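Local coordinates for protein terminal uridylyltransferase 1 (Trypanosoma brucei, PDB 5HZD) that adds uridines from UTP to the 3'-hydroxyl of guide RNAs, ribosomal RNA and some mRNAs as part of mitochondrial RNA editing in trypanosomes, at residues K68-A73 with A310-I315; S198-L203 with S237-A242; F402-S407 with R493-L498. One frame throughout, in Å; residues are numbered along the deposited sequence.

Interactions 1 and 3 belong to the helical part of the enzyme and are neighbours. Their centres lie about 16 Å apart and their nearest atoms about 6 Å. Helix 385-409 links them: it carries 402-407 of interaction 3, and its L391, A395 and L399 pack on I69 and F70 of interaction 1. The side chain of I315 is about 6 Å from that of K318, which binds UTP, and the side chain of F403 about 11 Å from it. Interaction 2 stands apart. It joins two strands of a separate four-stranded sheet, with its centre about 48 Å from that of interaction 1 and about 61 Å from that of interaction 3, away from the annotated sites.

Interaction 1 (K68-A73 with A310-I315); sequences KIFHVA and ARPGAI
Helix 310-324, which carries the UTP-binding K318 and K322, begins here against helix 59-76. The two short segments cross nearly at a right angle, 83°, with their axes 8.5 Å apart. P312, in the first turn of its helix, is the centre of the contact. Its CA lies only 4.9 Å from the CA of A73, because the alanine has nothing beyond CB to hold the helices apart.

Three side chains of 68-73 line the side of the proline that faces them. A73 CB rests 3.7 Å from P312 CB. I69 CG2 lies 3.7 Å from P312 CB as well. CG2 stands anti to the backbone N of I69 and reaches the proline, while CG1 lies beside that N (chi1 -70°). F70 starts away from the partner helix, but its ring swings back. P312 CG then sits over one face of that ring, offset toward the rim, in a CH-pi contact 4.0 Å from the centroid and 24° off the normal.

One turn on, I315 extends the apolar strip. Its CD1 touches A73 CA at 4.0 Å. Its CG2 meets CG1 of V72 at 4.0 Å as the two side chains run past each other in opposite directions. M378 from a loop covers both A73 and I315, and L391 and A395 of helix 385-409 lie against F70.

The side-chain contacts across this crossing are hydrocarbon on hydrocarbon. Shape and burial therefore hold the two segments, with the weakly directional CH-pi contact as the one oriented element.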
loop_
_atom_site.group_PDB
_atom_site.type_symbol
_atom_site.label_atom_id
_atom_site.label_comp_id
_atom_site.label_asym_id
_atom_site.label_seq_id
_atom_site.Cartn_x
_atom_site.Cartn_y
_atom_site.Cartn_z
ATOM N N LYS A 68 13.233 2.278 -19.560
ATOM C CA LYS A 68 12.222 1.267 -19.212
ATOM C C LYS A 68 11.627 1.464 -17.838
ATOM O O LYS A 68 10.416 1.283 -17.645
ATOM C CB LYS A 68 12.819 -0.143 -19.323
ATOM C CG LYS A 68 13.154 -0.560 -20.730
ATOM C CD LYS A 68 13.808 -1.946 -20.700
ATOM C CE LYS A 68 14.677 -2.168 -21.917
ATOM N NZ LYS A 68 13.967 -1.782 -23.156
ATOM N N ILE A 69 12.472 1.836 -16.873
ATOM C CA ILE A 69 12.033 2.147 -15.513
ATOM C C ILE A 69 11.007 3.271 -15.511
ATOM O O ILE A 69 9.944 3.150 -14.884
ATOM C CB ILE A 69 13.249 2.529 -14.636
ATOM C CG1 ILE A 69 14.095 1.284 -14.386
ATOM C CG2 ILE A 69 12.795 3.111 -13.297
ATOM C CD1 ILE A 69 15.540 1.570 -13.940
ATOM N N PHE A 70 11.284 4.342 -16.257
ATOM C CA PHE A 70 10.326 5.438 -16.301
ATOM C C PHE A 70 9.044 5.047 -17.037
ATOM O O PHE A 70 7.966 5.553 -16.701
ATOM C CB PHE A 70 10.941 6.723 -16.896
ATOM C CG PHE A 70 11.525 7.633 -15.854
ATOM C CD1 PHE A 70 12.846 7.487 -15.464
ATOM C CD2 PHE A 70 10.736 8.591 -15.235
ATOM C CE1 PHE A 70 13.391 8.299 -14.478
ATOM C CE2 PHE A 70 11.264 9.405 -14.241
ATOM C CZ PHE A 70 12.589 9.271 -13.876
ATOM N N HIS A 71 9.128 4.129 -17.997
ATOM C CA HIS A 71 7.922 3.690 -18.703
ATOM C C HIS A 71 7.014 2.896 -17.766
ATOM O O HIS A 71 5.798 3.115 -17.738
ATOM C CB HIS A 71 8.275 2.858 -19.951
ATOM C CG HIS A 71 7.073 2.440 -20.741
ATOM N ND1 HIS A 71 6.566 3.201 -21.770
ATOM C CD2 HIS A 71 6.262 1.363 -20.629
ATOM C CE1 HIS A 71 5.499 2.602 -22.270
ATOM N NE2 HIS A 71 5.289 1.489 -21.592
ATOM N N VAL A 72 7.595 1.975 -17.006
ATOM C CA VAL A 72 6.837 1.220 -16.008
ATOM C C VAL A 72 6.205 2.177 -14.999
ATOM O O VAL A 72 5.018 2.052 -14.662
ATOM C CB VAL A 72 7.714 0.195 -15.269
ATOM C CG1 VAL A 72 6.926 -0.436 -14.123
ATOM C CG2 VAL A 72 8.183 -0.878 -16.235
ATOM N N ALA A 73 6.974 3.159 -14.533
ATOM C CA ALA A 73 6.444 4.111 -13.545
ATOM C C ALA A 73 5.307 4.947 -14.128
ATOM O O ALA A 73 4.326 5.269 -13.427
ATOM C CB ALA A 73 7.572 5.013 -13.067
ATOM N N ALA A 310 13.299 8.423 -7.498
ATOM C CA ALA A 310 13.026 7.551 -6.363
ATOM C C ALA A 310 11.709 6.784 -6.474
ATOM O O ALA A 310 11.653 5.577 -6.189
ATOM C CB ALA A 310 13.095 8.342 -5.024
ATOM N N ARG A 311 10.635 7.436 -6.922
ATOM C CA ARG A 311 9.409 6.647 -7.111
ATOM C C ARG A 311 9.515 5.625 -8.253
ATOM O O ARG A 311 9.099 4.474 -8.075
ATOM C CB ARG A 311 8.187 7.542 -7.305
ATOM C CG ARG A 311 7.787 8.314 -6.044
ATOM C CD ARG A 311 6.672 9.292 -6.407
ATOM N NE ARG A 311 7.175 10.348 -7.267
ATOM C CZ ARG A 311 6.390 11.153 -7.970
ATOM N NH1 ARG A 311 5.069 10.993 -7.934
ATOM N NH2 ARG A 311 6.939 12.096 -8.726
ATOM N N PRO A 312 10.058 6.020 -9.422
ATOM C CA PRO A 312 10.168 5.011 -10.485
ATOM C C PRO A 312 10.970 3.786 -10.047
ATOM O O PRO A 312 10.579 2.631 -10.311
ATOM C CB PRO A 312 10.856 5.786 -11.625
ATOM C CG PRO A 312 10.305 7.182 -11.446
ATOM C CD PRO A 312 10.395 7.370 -9.926
ATOM N N GLY A 313 12.063 3.992 -9.318
ATOM C CA GLY A 313 12.814 2.838 -8.858
ATOM C C GLY A 313 12.036 1.991 -7.866
ATOM O O GLY A 313 12.148 0.776 -7.891
ATOM N N ALA A 314 11.278 2.640 -6.981
ATOM C CA ALA A 314 10.506 1.921 -5.987
ATOM C C ALA A 314 9.449 1.068 -6.668
ATOM O O ALA A 314 9.198 -0.074 -6.247
ATOM C CB ALA A 314 9.843 2.904 -5.041
ATOM N N ILE A 315 8.841 1.598 -7.721
ATOM C CA ILE A 315 7.815 0.839 -8.466
ATOM C C ILE A 315 8.392 -0.390 -9.147
ATOM O O ILE A 315 7.854 -1.517 -9.028
ATOM C CB ILE A 315 7.120 1.776 -9.456
ATOM C CG1 ILE A 315 6.290 2.795 -8.659
ATOM C CG2 ILE A 315 6.221 1.000 -10.429
ATOM C CD1 ILE A 315 5.822 3.968 -9.547
#

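Interaction 2 (S198-L203 with S237-A242); sequences SIRFIL and SDMMSA
R200 and M239 meet diagonally on one face of an antiparallel strand pair. Their direct partners are S241 and I202, in non-hydrogen-bonded pairs. From CB the arginine chain sets CG anti to the backbone N (chi1 -151°), and CG comes 3.4 Å from M239 SD. The chain then bends twice. CD touches both S241 OG (3.2 Å) and M239 SD (3.4 Å), which come from directions about at right angles. At the tip, NH1 makes a weak hydrogen bond to M239 SD, which lies near the plane of the guanidinium at its edge. NH2 bonds A272 O, just past the end of the neighbouring strand 267-271. The same methionine also serves I202, whose CD1 lies beside its CG.

On the other face F201 and M240 run side by side, with M240 CE 3.8 Å from F201 CD1. V219 and L215 of helix 209-223 cover this face. F201 and M240 exchange two backbone bonds, F201 N to M240 O at 2.7 Å and nearly straight (173°). I199 and A242 exchange two more, and L203 N bonds D238 O at 2.8 Å. This is the central ladder of a four-stranded antiparallel sheet with a helix packed on one face.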
loop_
_atom_site.group_PDB
_atom_site.type_symbol
_atom_site.label_atom_id
_atom_site.label_comp_id
_atom_site.label_asym_id
_atom_site.label_seq_id
_atom_site.Cartn_x
_atom_site.Cartn_y
_atom_site.Cartn_z
ATOM N N SER A 198 -27.671 8.922 -9.317
ATOM C CA SER A 198 -29.085 8.742 -8.974
ATOM C C SER A 198 -29.305 7.552 -8.054
ATOM O O SER A 198 -28.582 6.551 -8.123
ATOM C CB SER A 198 -29.919 8.540 -10.228
ATOM O OG SER A 198 -29.753 9.655 -11.108
ATOM N N ILE A 199 -30.319 7.661 -7.207
ATOM C CA ILE A 199 -30.656 6.592 -6.265
ATOM C C ILE A 199 -32.159 6.349 -6.280
ATOM O O ILE A 199 -32.931 7.150 -6.810
ATOM C CB ILE A 199 -30.227 6.945 -4.822
ATOM C CG1 ILE A 199 -30.927 8.230 -4.376
ATOM C CG2 ILE A 199 -28.698 7.087 -4.726
ATOM C CD1 ILE A 199 -30.535 8.691 -2.984
ATOM N N ARG A 200 -32.583 5.249 -5.676
ATOM C CA ARG A 200 -33.975 4.889 -5.640
ATOM C C ARG A 200 -34.339 4.466 -4.232
ATOM O O ARG A 200 -33.666 3.618 -3.653
ATOM C CB ARG A 200 -34.184 3.682 -6.530
ATOM C CG ARG A 200 -35.540 3.612 -7.128
ATOM C CD ARG A 200 -35.455 3.772 -8.642
ATOM N NE ARG A 200 -34.440 2.902 -9.224
ATOM C CZ ARG A 200 -34.539 1.579 -9.305
ATOM N NH1 ARG A 200 -35.610 0.953 -8.830
ATOM N NH2 ARG A 200 -33.558 0.878 -9.857
ATOM N N PHE A 201 -35.413 5.031 -3.702
ATOM C CA PHE A 201 -35.948 4.525 -2.452
ATOM C C PHE A 201 -37.149 3.633 -2.749
ATOM O O PHE A 201 -38.113 4.094 -3.354
ATOM C CB PHE A 201 -36.400 5.700 -1.592
ATOM C CG PHE A 201 -35.283 6.605 -1.164
ATOM C CD1 PHE A 201 -34.851 7.645 -1.987
ATOM C CD2 PHE A 201 -34.683 6.441 0.086
ATOM C CE1 PHE A 201 -33.815 8.474 -1.581
ATOM C CE2 PHE A 201 -33.662 7.278 0.502
ATOM C CZ PHE A 201 -33.220 8.296 -0.334
ATOM N N ILE A 202 -37.130 2.369 -2.304
ATOM C CA ILE A 202 -38.312 1.518 -2.401
ATOM C C ILE A 202 -39.003 1.510 -1.046
ATOM O O ILE A 202 -38.357 1.216 -0.034
ATOM C CB ILE A 202 -37.933 0.063 -2.755
ATOM C CG1 ILE A 202 -37.153 0.038 -4.072
ATOM C CG2 ILE A 202 -39.154 -0.825 -2.801
ATOM C CD1 ILE A 202 -37.833 0.744 -5.160
ATOM N N LEU A 203 -40.285 1.837 -1.033
ATOM C CA LEU A 203 -41.045 1.886 0.212
ATOM C C LEU A 203 -41.854 0.622 0.386
ATOM O O LEU A 203 -42.266 -0.004 -0.599
ATOM C CB LEU A 203 -42.002 3.093 0.206
ATOM C CG LEU A 203 -41.366 4.477 0.394
ATOM C CD1 LEU A 203 -40.500 4.908 -0.807
ATOM C CD2 LEU A 203 -42.470 5.489 0.665
ATOM N N SER A 237 -46.782 5.589 -5.748
ATOM C CA SER A 237 -46.216 6.315 -4.609
ATOM C C SER A 237 -45.445 5.417 -3.659
ATOM O O SER A 237 -45.448 5.656 -2.440
ATOM C CB SER A 237 -47.309 7.048 -3.826
ATOM O OG SER A 237 -47.868 8.106 -4.586
ATOM N N ASP A 238 -44.795 4.387 -4.190
ATOM C CA ASP A 238 -43.994 3.494 -3.343
ATOM C C ASP A 238 -42.558 3.359 -3.802
ATOM O O ASP A 238 -41.806 2.502 -3.332
ATOM C CB ASP A 238 -44.669 2.116 -3.144
ATOM C CG ASP A 238 -45.042 1.438 -4.459
ATOM O OD1 ASP A 238 -44.599 1.906 -5.536
ATOM O OD2 ASP A 238 -45.774 0.426 -4.403
ATOM N N MET A 239 -42.155 4.246 -4.706
ATOM C CA MET A 239 -40.774 4.357 -5.072
ATOM C C MET A 239 -40.481 5.805 -5.400
ATOM O O MET A 239 -41.208 6.433 -6.161
ATOM C CB MET A 239 -40.441 3.469 -6.271
ATOM C CG MET A 239 -39.017 3.650 -6.717
ATOM S SD MET A 239 -38.665 2.676 -8.184
ATOM C CE MET A 239 -39.859 3.365 -9.328
ATOM N N MET A 240 -39.427 6.339 -4.807
ATOM C CA MET A 240 -38.982 7.692 -5.124
ATOM C C MET A 240 -37.578 7.612 -5.680
ATOM O O MET A 240 -36.693 6.996 -5.101
ATOM C CB MET A 240 -38.970 8.606 -3.895
ATOM C CG MET A 240 -38.735 10.094 -4.263
ATOM S SD MET A 240 -38.431 11.163 -2.839
ATOM C CE MET A 240 -36.660 10.940 -2.609
ATOM N N SER A 241 -37.352 8.256 -6.814
ATOM C CA SER A 241 -36.006 8.328 -7.364
ATOM C C SER A 241 -35.480 9.746 -7.195
ATOM O O SER A 241 -36.259 10.695 -7.141
ATOM C CB SER A 241 -36.013 7.979 -8.848
ATOM O OG SER A 241 -36.608 6.717 -9.076
ATOM N N ALA A 242 -34.166 9.885 -7.112
ATOM C CA ALA A 242 -33.569 11.200 -6.946
ATOM C C ALA A 242 -32.251 11.239 -7.685
ATOM O O ALA A 242 -31.434 10.303 -7.588
ATOM C CB ALA A 242 -33.343 11.505 -5.473
#

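Interaction 3 (F402-S407 with R493-L498); sequences FFYFYS and RGLLSL. With SO4 (sulfate ion), chain E.
A CH-pi contact joins F403 and G494. G494 CA lies over one face of the F403 ring, 4.0 Å from its centroid and 17° off the normal. With no side chain on G494, the ring can lie directly on its CA. F402 CD1 lies over the opposite face, so the ring is sandwiched.

The other side-chain pairs are apolar. F403 CB meets L495 CB at 3.8 Å. L498 CD1 touches F403 CD2 at 3.5 Å, the two side chains crossing at about a right angle. L495 CG is anti to the backbone N (chi1 180°), which carries CD1 to Y404, 3.8 Å from its CB and 3.5 Å from its N. F403 lies in the Cid1-family poly(A) polymerase region, where helix 385-409 packs on helix 481-497, the segments roughly antiparallel at 141°. W320 of the UTP-site helix 310-324 meets the F403 ring edge-to-face, and W51 stacks on Y404.

S407 OG donates to F403 O at 2.9 Å. S407 N bonds the same oxygen from the other face of its carbonyl plane. R493 points away from 402-407. Its NH1 bonds O2 of a sulfate ion, probably from the crystallisation liquor, at 2.9 Å. R39 binds the same ion, and R493 NH2 forms a salt bridge with E490.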
loop_
_atom_site.group_PDB
_atom_site.type_symbol
_atom_site.label_atom_id
_atom_site.label_comp_id
_atom_site.label_asym_id
_atom_site.label_seq_id
_atom_site.Cartn_x
_atom_site.Cartn_y
_atom_site.Cartn_z
ATOM N N PHE A 402 21.680 -0.275 -6.745
ATOM C CA PHE A 402 20.946 -0.919 -5.651
ATOM C C PHE A 402 21.334 -2.405 -5.591
ATOM O O PHE A 402 21.644 -2.953 -4.524
ATOM C CB PHE A 402 19.432 -0.752 -5.876
ATOM C CG PHE A 402 18.555 -1.643 -5.014
ATOM C CD1 PHE A 402 18.184 -2.912 -5.440
ATOM C CD2 PHE A 402 18.052 -1.171 -3.808
ATOM C CE1 PHE A 402 17.371 -3.732 -4.678
ATOM C CE2 PHE A 402 17.220 -1.963 -3.043
ATOM C CZ PHE A 402 16.869 -3.238 -3.486
ATOM N N PHE A 403 21.317 -3.060 -6.741
ATOM C CA PHE A 403 21.641 -4.490 -6.780
ATOM C C PHE A 403 23.113 -4.700 -6.465
ATOM O O PHE A 403 23.470 -5.652 -5.773
ATOM C CB PHE A 403 21.253 -5.095 -8.134
ATOM C CG PHE A 403 19.775 -5.271 -8.283
ATOM C CD1 PHE A 403 19.131 -6.305 -7.615
ATOM C CD2 PHE A 403 19.015 -4.394 -9.055
ATOM C CE1 PHE A 403 17.754 -6.471 -7.751
ATOM C CE2 PHE A 403 17.649 -4.558 -9.174
ATOM C CZ PHE A 403 17.015 -5.596 -8.531
ATOM N N TYR A 404 23.988 -3.811 -6.945
ATOM C CA TYR A 404 25.387 -3.918 -6.545
ATOM C C TYR A 404 25.604 -3.721 -5.032
ATOM O O TYR A 404 26.352 -4.499 -4.401
ATOM C CB TYR A 404 26.264 -2.955 -7.364
ATOM C CG TYR A 404 27.743 -3.146 -7.107
ATOM C CD1 TYR A 404 28.464 -4.104 -7.799
ATOM C CD2 TYR A 404 28.396 -2.371 -6.157
ATOM C CE1 TYR A 404 29.826 -4.279 -7.544
ATOM C CE2 TYR A 404 29.732 -2.540 -5.893
ATOM C CZ TYR A 404 30.438 -3.481 -6.601
ATOM O OH TYR A 404 31.781 -3.646 -6.331
ATOM N N PHE A 405 24.961 -2.699 -4.460
ATOM C CA PHE A 405 25.084 -2.399 -3.030
ATOM C C PHE A 405 24.704 -3.613 -2.195
ATOM O O PHE A 405 25.446 -4.008 -1.277
ATOM C CB PHE A 405 24.189 -1.198 -2.699
ATOM C CG PHE A 405 24.244 -0.779 -1.259
ATOM C CD1 PHE A 405 25.348 -0.113 -0.754
ATOM C CD2 PHE A 405 23.192 -1.056 -0.407
ATOM C CE1 PHE A 405 25.422 0.281 0.606
ATOM C CE2 PHE A 405 23.241 -0.655 0.956
ATOM C CZ PHE A 405 24.345 0.016 1.456
ATOM N N TYR A 406 23.580 -4.241 -2.526
ATOM C CA TYR A 406 23.140 -5.346 -1.684
ATOM C C TYR A 406 23.822 -6.654 -2.001
ATOM O O TYR A 406 23.776 -7.590 -1.198
ATOM C CB TYR A 406 21.615 -5.454 -1.677
ATOM C CG TYR A 406 21.002 -4.337 -0.857
ATOM C CD1 TYR A 406 21.267 -4.237 0.511
ATOM C CD2 TYR A 406 20.178 -3.371 -1.455
ATOM C CE1 TYR A 406 20.720 -3.213 1.280
ATOM C CE2 TYR A 406 19.608 -2.338 -0.679
ATOM C CZ TYR A 406 19.892 -2.276 0.675
ATOM O OH TYR A 406 19.358 -1.275 1.446
ATOM N N SER A 407 24.460 -6.737 -3.163
ATOM C CA SER A 407 25.196 -7.949 -3.477
ATOM C C SER A 407 26.639 -7.924 -2.940
ATOM O O SER A 407 27.174 -8.970 -2.573
ATOM C CB SER A 407 25.197 -8.199 -5.010
ATOM O OG SER A 407 23.894 -8.462 -5.546
ATOM N N ARG A 493 20.946 -12.006 -9.474
ATOM C CA ARG A 493 20.281 -12.140 -10.755
ATOM C C ARG A 493 19.853 -10.754 -11.250
ATOM O O ARG A 493 20.012 -10.446 -12.445
ATOM C CB ARG A 493 19.083 -13.078 -10.641
ATOM C CG ARG A 493 18.581 -13.538 -11.983
ATOM C CD ARG A 493 17.259 -14.277 -11.972
ATOM N NE ARG A 493 17.071 -15.200 -10.859
ATOM C CZ ARG A 493 17.454 -16.476 -10.815
ATOM N NH1 ARG A 493 18.112 -17.074 -11.817
ATOM N NH2 ARG A 493 17.178 -17.166 -9.725
ATOM N N GLY A 494 19.360 -9.913 -10.347
ATOM C CA GLY A 494 18.963 -8.569 -10.747
ATOM C C GLY A 494 20.140 -7.752 -11.257
ATOM O O GLY A 494 20.022 -7.052 -12.269
ATOM N N LEU A 495 21.272 -7.844 -10.558
ATOM C CA LEU A 495 22.492 -7.128 -10.922
ATOM C C LEU A 495 22.903 -7.515 -12.333
ATOM O O LEU A 495 23.144 -6.655 -13.185
ATOM C CB LEU A 495 23.613 -7.498 -9.960
ATOM C CG LEU A 495 24.963 -6.847 -10.202
ATOM C CD1 LEU A 495 24.834 -5.341 -9.984
ATOM C CD2 LEU A 495 26.007 -7.421 -9.258
ATOM N N LEU A 496 22.974 -8.815 -12.582
ATOM C CA LEU A 496 23.450 -9.312 -13.865
ATOM C C LEU A 496 22.496 -8.944 -14.987
ATOM O O LEU A 496 22.938 -8.700 -16.121
ATOM C CB LEU A 496 23.690 -10.827 -13.816
ATOM C CG LEU A 496 24.762 -11.233 -12.809
ATOM C CD1 LEU A 496 24.812 -12.763 -12.600
ATOM C CD2 LEU A 496 26.113 -10.705 -13.225
ATOM N N SER A 497 21.200 -8.915 -14.699
ATOM C CA SER A 497 20.199 -8.680 -15.748
ATOM C C SER A 497 20.232 -7.239 -16.258
ATOM O O SER A 497 19.885 -6.974 -17.413
ATOM C CB SER A 497 18.800 -8.961 -15.217
ATOM O OG SER A 497 18.641 -10.350 -14.957
ATOM N N LEU A 498 20.627 -6.308 -15.403
ATOM C CA LEU A 498 20.583 -4.887 -15.785
ATOM C C LEU A 498 21.804 -4.514 -16.638
ATOM O O LEU A 498 21.889 -3.404 -17.189
ATOM C CB LEU A 498 20.479 -3.982 -14.544
ATOM C CG LEU A 498 19.144 -4.059 -13.809
ATOM C CD1 LEU A 498 19.250 -3.413 -12.411
ATOM C CD2 LEU A 498 18.033 -3.410 -14.594
HETATM S S SO4 E . 19.684 -17.362 -14.939
HETATM O O1 SO4 E . 19.238 -18.487 -14.116
HETATM O O2 SO4 E . 19.499 -16.096 -14.215
HETATM O O3 SO4 E . 18.891 -17.338 -16.170
HETATM O O4 SO4 E . 21.100 -17.550 -15.259
#